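PDB 3OO8: ABC transporter binding protein AcbH from Actinoplanes, which binds beta-D-galactopyranose outside the cell as the solute receptor of an ABC transporter. Local coordinates for residues L103-I113 with G130-Y138; G26-S34 with N311-I322. The protein carries 2 engineered substitutions. One frame throughout, in Å; residues are numbered along the deposited sequence.

Interaction 1: L103-I113 with G130-Y138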
loop_
_atom_site.group_PDB
_atom_site.type_symbol
_atom_site.label_atom_id
_atom_site.label_comp_id
_atom_site.label_asym_id
_atom_site.label_seq_id
_atom_site.Cartn_x
_atom_site.Cartn_y
_atom_site.Cartn_z
ATOM N N LEU A 103 -20.944 6.848 5.793
ATOM C CA LEU A 103 -20.835 5.393 5.637
ATOM C C LEU A 103 -21.607 4.626 6.682
ATOM O O LEU A 103 -21.618 5.009 7.844
ATOM C CB LEU A 103 -19.371 4.965 5.682
ATOM C CG LEU A 103 -18.420 5.655 4.702
ATOM C CD1 LEU A 103 -17.049 5.045 4.884
ATOM C CD2 LEU A 103 -18.872 5.514 3.249
ATOM N N THR A 104 -22.245 3.529 6.273
ATOM C CA THR A 104 -22.956 2.676 7.211
ATOM C C THR A 104 -21.962 1.747 7.886
ATOM O O THR A 104 -21.162 1.107 7.203
ATOM C CB THR A 104 -24.025 1.861 6.446
ATOM O OG1 THR A 104 -25.040 2.768 6.010
ATOM C CG2 THR A 104 -24.676 0.825 7.345
ATOM N N PRO A 105 -21.951 1.692 9.226
ATOM C CA PRO A 105 -21.071 0.741 9.879
ATOM C C PRO A 105 -21.516 -0.707 9.614
ATOM O O PRO A 105 -22.729 -0.981 9.424
ATOM C CB PRO A 105 -21.187 1.108 11.361
ATOM C CG PRO A 105 -22.540 1.655 11.487
ATOM C CD PRO A 105 -22.833 2.382 10.201
ATOM N N ILE A 106 -20.546 -1.617 9.561
ATOM C CA ILE A 106 -20.816 -3.004 9.218
ATOM C C ILE A 106 -20.273 -3.985 10.251
ATOM O O ILE A 106 -19.732 -5.054 9.931
ATOM C CB ILE A 106 -20.317 -3.327 7.785
ATOM C CG1 ILE A 106 -18.870 -2.872 7.645
ATOM C CG2 ILE A 106 -21.149 -2.561 6.751
ATOM C CD1 ILE A 106 -18.210 -3.453 6.401
ATOM N N ASP A 107 -20.513 -3.655 11.527
ATOM C CA ASP A 107 -20.065 -4.520 12.596
ATOM C C ASP A 107 -20.768 -5.864 12.451
ATOM O O ASP A 107 -20.210 -6.886 12.826
ATOM C CB ASP A 107 -20.377 -3.918 13.977
ATOM C CG ASP A 107 -19.627 -2.628 14.243
ATOM O OD1 ASP A 107 -18.566 -2.418 13.630
ATOM O OD2 ASP A 107 -20.066 -1.838 15.100
ATOM N N ASP A 108 -22.017 -5.841 11.977
ATOM C CA ASP A 108 -22.770 -7.064 11.764
ATOM C C ASP A 108 -22.166 -8.004 10.715
ATOM O O ASP A 108 -22.058 -9.208 10.934
ATOM C CB ASP A 108 -24.274 -6.806 11.548
ATOM C CG ASP A 108 -24.575 -5.808 10.443
ATOM O OD1 ASP A 108 -23.661 -5.260 9.759
ATOM O OD2 ASP A 108 -25.781 -5.575 10.221
ATOM N N VAL A 109 -21.723 -7.440 9.594
ATOM C CA VAL A 109 -20.981 -8.200 8.596
ATOM C C VAL A 109 -19.747 -8.819 9.237
ATOM O O VAL A 109 -19.450 -9.992 9.024
ATOM C CB VAL A 109 -20.523 -7.269 7.445
ATOM C CG1 VAL A 109 -19.556 -8.004 6.488
ATOM C CG2 VAL A 109 -21.757 -6.746 6.678
ATOM N N TRP A 110 -19.036 -8.026 10.037
ATOM C CA TRP A 110 -17.804 -8.480 10.678
ATOM C C TRP A 110 -17.988 -9.549 11.758
ATOM O O TRP A 110 -17.108 -10.363 11.980
ATOM C CB TRP A 110 -16.944 -7.274 11.117
ATOM C CG TRP A 110 -16.086 -6.730 9.965
ATOM C CD1 TRP A 110 -16.447 -5.812 9.042
ATOM C CD2 TRP A 110 -14.755 -7.126 9.665
ATOM N NE1 TRP A 110 -15.384 -5.585 8.158
ATOM C CE2 TRP A 110 -14.344 -6.389 8.532
ATOM C CE3 TRP A 110 -13.872 -8.041 10.244
ATOM C CZ2 TRP A 110 -13.077 -6.530 7.967
ATOM C CZ3 TRP A 110 -12.605 -8.195 9.692
ATOM C CH2 TRP A 110 -12.218 -7.430 8.556
ATOM N N ASP A 111 -19.181 -9.591 12.354
ATOM C CA ASP A 111 -19.501 -10.666 13.289
ATOM C C ASP A 111 -19.448 -12.009 12.536
ATOM O O ASP A 111 -19.111 -13.049 13.109
ATOM C CB ASP A 111 -20.917 -10.460 13.851
ATOM C CG ASP A 111 -21.022 -9.309 14.833
ATOM O OD1 ASP A 111 -19.999 -8.894 15.414
ATOM O OD2 ASP A 111 -22.160 -8.829 15.034
ATOM N N LYS A 112 -19.770 -11.990 11.247
ATOM C CA LYS A 112 -19.762 -13.220 10.453
ATOM C C LYS A 112 -18.410 -13.505 9.805
ATOM O O LYS A 112 -17.959 -14.662 9.741
ATOM C CB LYS A 112 -20.834 -13.103 9.380
ATOM C CG LYS A 112 -20.695 -14.054 8.208
ATOM C CD LYS A 112 -21.397 -15.378 8.441
ATOM C CE LYS A 112 -21.643 -16.060 7.095
ATOM N NZ LYS A 112 -22.030 -17.490 7.239
ATOM N N ILE A 113 -17.749 -12.464 9.318
ATOM C CA ILE A 113 -16.507 -12.715 8.601
ATOM C C ILE A 113 -15.217 -12.523 9.397
ATOM O O ILE A 113 -14.153 -12.888 8.908
ATOM C CB ILE A 113 -16.376 -11.833 7.343
ATOM C CG1 ILE A 113 -16.164 -10.372 7.738
ATOM C CG2 ILE A 113 -17.629 -11.942 6.460
ATOM C CD1 ILE A 113 -15.857 -9.475 6.538
ATOM N N GLY A 130 -14.037 3.184 15.980
ATOM C CA GLY A 130 -13.896 1.778 16.299
ATOM C C GLY A 130 -14.880 0.854 15.584
ATOM O O GLY A 130 -14.738 -0.356 15.701
ATOM N N HIS A 131 -15.855 1.411 14.875
ATOM C CA HIS A 131 -16.771 0.574 14.076
ATOM C C HIS A 131 -16.066 0.155 12.794
ATOM O O HIS A 131 -15.198 0.879 12.293
ATOM C CB HIS A 131 -18.021 1.327 13.645
ATOM C CG HIS A 131 -18.947 1.630 14.782
ATOM N ND1 HIS A 131 -19.574 0.640 15.506
ATOM C CD2 HIS A 131 -19.342 2.807 15.327
ATOM C CE1 HIS A 131 -20.313 1.191 16.454
ATOM N NE2 HIS A 131 -20.190 2.505 16.368
ATOM N N TYR A 132 -16.503 -0.976 12.240
ATOM C CA TYR A 132 -16.012 -1.409 10.924
ATOM C C TYR A 132 -16.764 -0.681 9.806
ATOM O O TYR A 132 -17.965 -0.479 9.898
ATOM C CB TYR A 132 -16.291 -2.900 10.753
ATOM C CG TYR A 132 -15.383 -3.806 11.549
ATOM C CD1 TYR A 132 -14.087 -4.081 11.106
ATOM C CD2 TYR A 132 -15.804 -4.402 12.736
ATOM C CE1 TYR A 132 -13.239 -4.897 11.825
ATOM C CE2 TYR A 132 -14.945 -5.238 13.460
ATOM C CZ TYR A 132 -13.663 -5.486 12.994
ATOM O OH TYR A 132 -12.806 -6.332 13.657
ATOM N N TYR A 133 -16.061 -0.296 8.737
ATOM C CA TYR A 133 -16.655 0.396 7.590
ATOM C C TYR A 133 -16.247 -0.211 6.244
ATOM O O TYR A 133 -16.872 0.059 5.221
ATOM C CB TYR A 133 -16.341 1.911 7.618
ATOM C CG TYR A 133 -17.013 2.617 8.776
ATOM C CD1 TYR A 133 -18.323 3.018 8.664
ATOM C CD2 TYR A 133 -16.301 2.878 9.956
ATOM C CE1 TYR A 133 -18.964 3.678 9.723
ATOM C CE2 TYR A 133 -16.929 3.524 11.016
ATOM C CZ TYR A 133 -18.247 3.914 10.876
ATOM O OH TYR A 133 -18.866 4.583 11.919
ATOM N N LEU A 134 -15.184 -1.011 6.265
ATOM C CA LEU A 134 -14.637 -1.581 5.037
ATOM C C LEU A 134 -14.617 -3.104 5.098
ATOM O O LEU A 134 -14.343 -3.682 6.162
ATOM C CB LEU A 134 -13.182 -1.111 4.873
ATOM C CG LEU A 134 -12.442 -1.460 3.550
ATOM C CD1 LEU A 134 -12.696 -0.384 2.496
ATOM C CD2 LEU A 134 -10.941 -1.690 3.758
ATOM N N VAL A 135 -14.824 -3.750 3.939
ATOM C CA VAL A 135 -14.439 -5.167 3.802
ATOM C C VAL A 135 -13.266 -5.208 2.834
ATOM O O VAL A 135 -13.447 -4.814 1.683
ATOM C CB VAL A 135 -15.510 -6.056 3.200
ATOM C CG1 VAL A 135 -14.914 -7.469 3.021
ATOM C CG2 VAL A 135 -16.715 -6.135 4.131
ATOM N N PRO A 136 -12.096 -5.644 3.302
ATOM C CA PRO A 136 -10.951 -5.601 2.362
ATOM C C PRO A 136 -10.928 -6.822 1.464
ATOM O O PRO A 136 -11.528 -7.854 1.803
ATOM C CB PRO A 136 -9.750 -5.645 3.319
ATOM C CG PRO A 136 -10.192 -6.430 4.467
ATOM C CD PRO A 136 -11.671 -6.115 4.638
ATOM N N LEU A 137 -10.208 -6.718 0.346
ATOM C CA LEU A 137 -10.135 -7.821 -0.625
ATOM C C LEU A 137 -8.702 -8.272 -0.866
ATOM O O LEU A 137 -8.422 -9.470 -0.783
ATOM C CB LEU A 137 -10.806 -7.434 -1.966
ATOM C CG LEU A 137 -11.069 -8.653 -2.866
ATOM C CD1 LEU A 137 -12.103 -9.606 -2.248
ATOM C CD2 LEU A 137 -11.524 -8.142 -4.243
ATOM N N TYR A 138 -7.784 -7.343 -1.166
ATOM C CA TYR A 138 -6.405 -7.711 -1.501
ATOM C C TYR A 138 -5.467 -6.531 -1.222
ATOM O O TYR A 138 -5.902 -5.385 -1.091
ATOM C CB TYR A 138 -6.241 -8.119 -2.991
ATOM C CG TYR A 138 -6.749 -7.037 -3.922
ATOM C CD1 TYR A 138 -5.967 -5.901 -4.185
ATOM C CD2 TYR A 138 -8.051 -7.094 -4.442
ATOM C CE1 TYR A 138 -6.467 -4.834 -4.971
ATOM C CE2 TYR A 138 -8.572 -6.029 -5.192
ATOM C CZ TYR A 138 -7.775 -4.924 -5.454
ATOM O OH TYR A 138 -8.308 -3.902 -6.193
HETATM O O HOH W 1 -19.306 1.335 4.965
#
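At the N-terminus of helix 107-113, in a lobe of this class 2 solute-binding fold, Asp-107 grips the loop that leads into strand 134-138. Its carboxylate takes two bonds: OD1 accepts the backbone N of Tyr-132 almost straight (2.9 Å, 173°), while OD2 is met on its syn side by ND1 of His-131 (2.6 Å), carboxylate and imidazole lying nearly coplanar. The tight His-carboxylate pair fixes the rotation of both groups, and Asp-129 holds the backbone N of His-131. In return, Ile-106 at the N-cap gives its own N to Tyr-132 O (2.8 Å). One turn on, the five-membered ring of Trp-110 lies over a face of the Tyr-132 ring in an offset stack, centroids 3.7 Å apart and planes at 6°. CD1 of Ile-113 covers the opposite face of the indole. Thus the helix seats on the start of a central strand of the mixed sheet, and Trp-110 NE1 donates a hydrogen bond to Leu-134 O (2.9 Å), which sits close to the indole plane, with Pro-136 CD at the edge of the same ring beside CZ2. Ile-106 projects CG1 between its backbone N and carbonyl carbon (chi1 51°), which carries CD1 to Val-135 CG2, 3.8 Å away.

Interaction 2: G26-S34 with N311-I322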
loop_
_atom_site.group_PDB
_atom_site.type_symbol
_atom_site.label_atom_id
_atom_site.label_comp_id
_atom_site.label_asym_id
_atom_site.label_seq_id
_atom_site.Cartn_x
_atom_site.Cartn_y
_atom_site.Cartn_z
ATOM N N GLY A 26 -35.440 -8.512 1.279
ATOM C CA GLY A 26 -34.070 -8.593 1.872
ATOM C C GLY A 26 -33.023 -9.160 0.925
ATOM O O GLY A 26 -31.856 -9.310 1.298
ATOM N N ASN A 27 -33.433 -9.490 -0.298
ATOM C CA ASN A 27 -32.499 -10.050 -1.295
ATOM C C ASN A 27 -32.641 -9.395 -2.668
ATOM O O ASN A 27 -32.198 -9.982 -3.661
ATOM C CB ASN A 27 -32.708 -11.568 -1.483
ATOM C CG ASN A 27 -32.466 -12.373 -0.215
ATOM O OD1 ASN A 27 -33.409 -12.753 0.482
ATOM N ND2 ASN A 27 -31.207 -12.657 0.079
ATOM N N GLY A 28 -33.274 -8.216 -2.722
ATOM C CA GLY A 28 -33.595 -7.525 -3.987
ATOM C C GLY A 28 -32.349 -6.984 -4.655
ATOM O O GLY A 28 -31.332 -6.822 -3.976
ATOM N N PRO A 29 -32.406 -6.701 -5.968
ATOM C CA PRO A 29 -31.181 -6.266 -6.698
ATOM C C PRO A 29 -30.493 -5.059 -6.068
ATOM O O PRO A 29 -31.143 -4.039 -5.809
ATOM C CB PRO A 29 -31.687 -5.871 -8.086
ATOM C CG PRO A 29 -33.027 -6.497 -8.223
ATOM C CD PRO A 29 -33.591 -6.766 -6.841
ATOM N N ILE A 30 -29.191 -5.179 -5.823
ATOM C CA ILE A 30 -28.401 -4.018 -5.408
ATOM C C ILE A 30 -27.660 -3.383 -6.574
ATOM O O ILE A 30 -27.451 -4.022 -7.590
ATOM C CB ILE A 30 -27.411 -4.375 -4.269
ATOM C CG1 ILE A 30 -26.304 -5.315 -4.752
ATOM C CG2 ILE A 30 -28.154 -4.988 -3.094
ATOM C CD1 ILE A 30 -25.029 -5.323 -3.862
ATOM N N THR A 31 -27.261 -2.119 -6.425
ATOM C CA THR A 31 -26.331 -1.523 -7.362
ATOM C C THR A 31 -24.950 -1.444 -6.716
ATOM O O THR A 31 -24.817 -1.392 -5.495
ATOM C CB THR A 31 -26.796 -0.129 -7.810
ATOM O OG1 THR A 31 -27.054 0.687 -6.658
ATOM C CG2 THR A 31 -28.078 -0.275 -8.656
ATOM N N PHE A 32 -23.925 -1.416 -7.563
ATOM C CA PHE A 32 -22.558 -1.446 -7.071
ATOM C C PHE A 32 -21.752 -0.407 -7.826
ATOM O O PHE A 32 -21.590 -0.497 -9.038
ATOM C CB PHE A 32 -21.924 -2.829 -7.313
ATOM C CG PHE A 32 -20.965 -3.238 -6.240
ATOM C CD1 PHE A 32 -21.088 -4.471 -5.630
ATOM C CD2 PHE A 32 -19.910 -2.398 -5.874
ATOM C CE1 PHE A 32 -20.211 -4.857 -4.622
ATOM C CE2 PHE A 32 -19.013 -2.788 -4.866
ATOM C CZ PHE A 32 -19.192 -4.025 -4.226
ATOM N N GLY A 33 -21.244 0.585 -7.104
ATOM C CA GLY A 33 -20.403 1.608 -7.717
ATOM C C GLY A 33 -19.001 1.068 -7.803
ATOM O O GLY A 33 -18.405 0.729 -6.772
ATOM N N SER A 34 -18.478 0.967 -9.024
ATOM C CA SER A 34 -17.179 0.378 -9.244
ATOM C C SER A 34 -16.184 1.248 -10.002
ATOM O O SER A 34 -16.484 1.740 -11.086
ATOM C CB SER A 34 -17.339 -0.966 -9.972
ATOM O OG SER A 34 -16.078 -1.499 -10.351
ATOM N N ASN A 311 -31.113 -0.384 -0.107
ATOM C CA ASN A 311 -31.084 -1.824 0.064
ATOM C C ASN A 311 -29.898 -2.330 0.884
ATOM O O ASN A 311 -29.172 -3.248 0.476
ATOM C CB ASN A 311 -31.196 -2.529 -1.293
ATOM C CG ASN A 311 -31.813 -3.900 -1.170
ATOM O OD1 ASN A 311 -32.145 -4.339 -0.066
ATOM N ND2 ASN A 311 -31.934 -4.599 -2.288
ATOM N N ALA A 312 -29.701 -1.744 2.062
ATOM C CA ALA A 312 -28.563 -2.096 2.919
ATOM C C ALA A 312 -28.502 -3.553 3.328
ATOM O O ALA A 312 -27.419 -4.127 3.415
ATOM C CB ALA A 312 -28.514 -1.179 4.173
ATOM N N ALA A 313 -29.654 -4.153 3.632
ATOM C CA ALA A 313 -29.667 -5.542 4.083
ATOM C C ALA A 313 -29.069 -6.477 3.039
ATOM O O ALA A 313 -28.256 -7.352 3.375
ATOM C CB ALA A 313 -31.101 -5.979 4.440
ATOM N N ALA A 314 -29.470 -6.276 1.784
ATOM C CA ALA A 314 -28.987 -7.121 0.696
ATOM C C ALA A 314 -27.515 -6.819 0.453
ATOM O O ALA A 314 -26.715 -7.725 0.161
ATOM C CB ALA A 314 -29.809 -6.900 -0.583
ATOM N N ALA A 315 -27.161 -5.545 0.610
ATOM C CA ALA A 315 -25.741 -5.132 0.372
ATOM C C ALA A 315 -24.842 -5.829 1.391
ATOM O O ALA A 315 -23.730 -6.264 1.086
ATOM C CB ALA A 315 -25.599 -3.607 0.486
ATOM N N LYS A 316 -25.324 -5.944 2.622
ATOM C CA LYS A 316 -24.544 -6.616 3.650
ATOM C C LYS A 316 -24.328 -8.090 3.340
ATOM O O LYS A 316 -23.289 -8.631 3.667
ATOM C CB LYS A 316 -25.194 -6.427 5.030
ATOM C CG LYS A 316 -24.995 -5.037 5.591
ATOM C CD LYS A 316 -25.808 -4.847 6.892
ATOM C CE LYS A 316 -25.582 -3.473 7.482
ATOM N NZ LYS A 316 -26.458 -3.307 8.716
ATOM N N LYS A 317 -25.292 -8.747 2.692
ATOM C CA LYS A 317 -25.099 -10.161 2.358
ATOM C C LYS A 317 -23.995 -10.293 1.331
ATOM O O LYS A 317 -23.191 -11.213 1.399
ATOM C CB LYS A 317 -26.369 -10.797 1.775
ATOM C CG LYS A 317 -27.519 -10.940 2.773
ATOM C CD LYS A 317 -28.607 -11.871 2.202
ATOM C CE LYS A 317 -28.076 -13.294 1.958
ATOM N NZ LYS A 317 -29.109 -14.313 1.552
ATOM N N VAL A 318 -23.964 -9.342 0.399
ATOM C CA VAL A 318 -22.944 -9.345 -0.654
ATOM C C VAL A 318 -21.580 -9.082 -0.001
ATOM O O VAL A 318 -20.580 -9.719 -0.344
ATOM C CB VAL A 318 -23.281 -8.391 -1.818
ATOM C CG1 VAL A 318 -22.107 -8.339 -2.825
ATOM C CG2 VAL A 318 -24.514 -8.886 -2.578
ATOM N N LEU A 319 -21.514 -8.137 0.938
ATOM C CA LEU A 319 -20.249 -7.919 1.645
ATOM C C LEU A 319 -19.766 -9.165 2.392
ATOM O O LEU A 319 -18.570 -9.434 2.439
ATOM C CB LEU A 319 -20.366 -6.742 2.617
ATOM C CG LEU A 319 -20.414 -5.324 2.032
ATOM C CD1 LEU A 319 -20.670 -4.278 3.144
ATOM C CD2 LEU A 319 -19.144 -4.942 1.227
ATOM N N GLN A 320 -20.680 -9.896 3.039
ATOM C CA GLN A 320 -20.299 -11.140 3.699
ATOM C C GLN A 320 -19.631 -12.098 2.729
ATOM O O GLN A 320 -18.644 -12.729 3.080
ATOM C CB GLN A 320 -21.514 -11.790 4.367
ATOM C CG GLN A 320 -21.934 -10.977 5.536
ATOM C CD GLN A 320 -23.232 -11.445 6.184
ATOM O OE1 GLN A 320 -23.767 -12.493 5.842
ATOM N NE2 GLN A 320 -23.728 -10.668 7.135
ATOM N N TYR A 321 -20.166 -12.195 1.519
ATOM C CA TYR A 321 -19.567 -13.043 0.489
ATOM C C TYR A 321 -18.195 -12.529 0.081
ATOM O O TYR A 321 -17.234 -13.315 -0.099
ATOM C CB TYR A 321 -20.514 -13.168 -0.721
ATOM C CG TYR A 321 -19.829 -13.873 -1.875
ATOM C CD1 TYR A 321 -19.817 -15.269 -1.948
ATOM C CD2 TYR A 321 -19.130 -13.161 -2.817
ATOM C CE1 TYR A 321 -19.130 -15.909 -2.950
ATOM C CE2 TYR A 321 -18.479 -13.788 -3.821
ATOM C CZ TYR A 321 -18.462 -15.142 -3.875
ATOM O OH TYR A 321 -17.759 -15.716 -4.918
ATOM N N ILE A 322 -18.084 -11.213 -0.067
ATOM C CA ILE A 322 -16.812 -10.638 -0.489
ATOM C C ILE A 322 -15.725 -10.923 0.561
ATOM O O ILE A 322 -14.536 -11.071 0.218
ATOM C CB ILE A 322 -16.986 -9.107 -0.744
ATOM C CG1 ILE A 322 -17.775 -8.898 -2.046
ATOM C CG2 ILE A 322 -15.623 -8.380 -0.759
ATOM C CD1 ILE A 322 -18.086 -7.417 -2.395
#
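Ile-30 of strand 30-34 and Val-318 of helix 312-322 reach toward each other tip to tip, CD1 of the isoleucine meeting CG2 of the valine at 3.8 Å. The two branches of Ile-30 go to successive turns of the helix. With CG1 set between the backbone N and the carbonyl carbon (chi1 68°), CD1 goes to Val-318 and CG2 goes one turn back, to the methyl of Ala-314 (CG2 to CB 3.6 Å). Ala-314 and Ala-315 present only methyl groups to the strand, consistent with the 8.9 Å approach of the segment axes, which cross at -60° in the helix-over-sheet layering of a solute-binding lobe. Farther along, Phe-32 and Ile-322 come from opposite directions: the ring presents its edge, and Ile-322 CD1 lies 4.0 Å from Phe-32 CE1, near the ring plane. Phe-45 meets the same ring edge-to-face, and Leu-85 of the adjoining strand touches both Ile-30 and Phe-32. At the other end the first modelled residues run past the first helical turn. Asn-311, the N-cap residue, turns its amide toward the loop and brings ND2 to 2.9 Å from Gly-28 O. The bent chain of Lys-317 passes Asn-27, its NZ hydrogen-bonded to Thr-56 O. Cohesion here rests mainly on aliphatic branches and a ring edge, with polar groups gathering at the exposed end near residues 26-28.

Both interactions seat a helix on the same mixed sheet, and their centres lie 13 Å apart in one lobe. Interaction 1 is the more buried, yet it is the one rich in directed bonds: its loop and helix start satisfy backbone groups, and aromatic stacking adds to them. Interaction 2 is apolar where strand 30-34 is covered and grows polar and more exposed toward residues 26-28. The two helices also meet each other. Asp-108 OD2 forms a salt bridge with Lys-316 NZ (2.8 Å), beside which Val-109 CG2 packs on Lys-316 CG, and Ile-113 CG2 lies against Gln-320 O. Helices 107-113 and 312-322 therefore pack against each other as well as against the sheet.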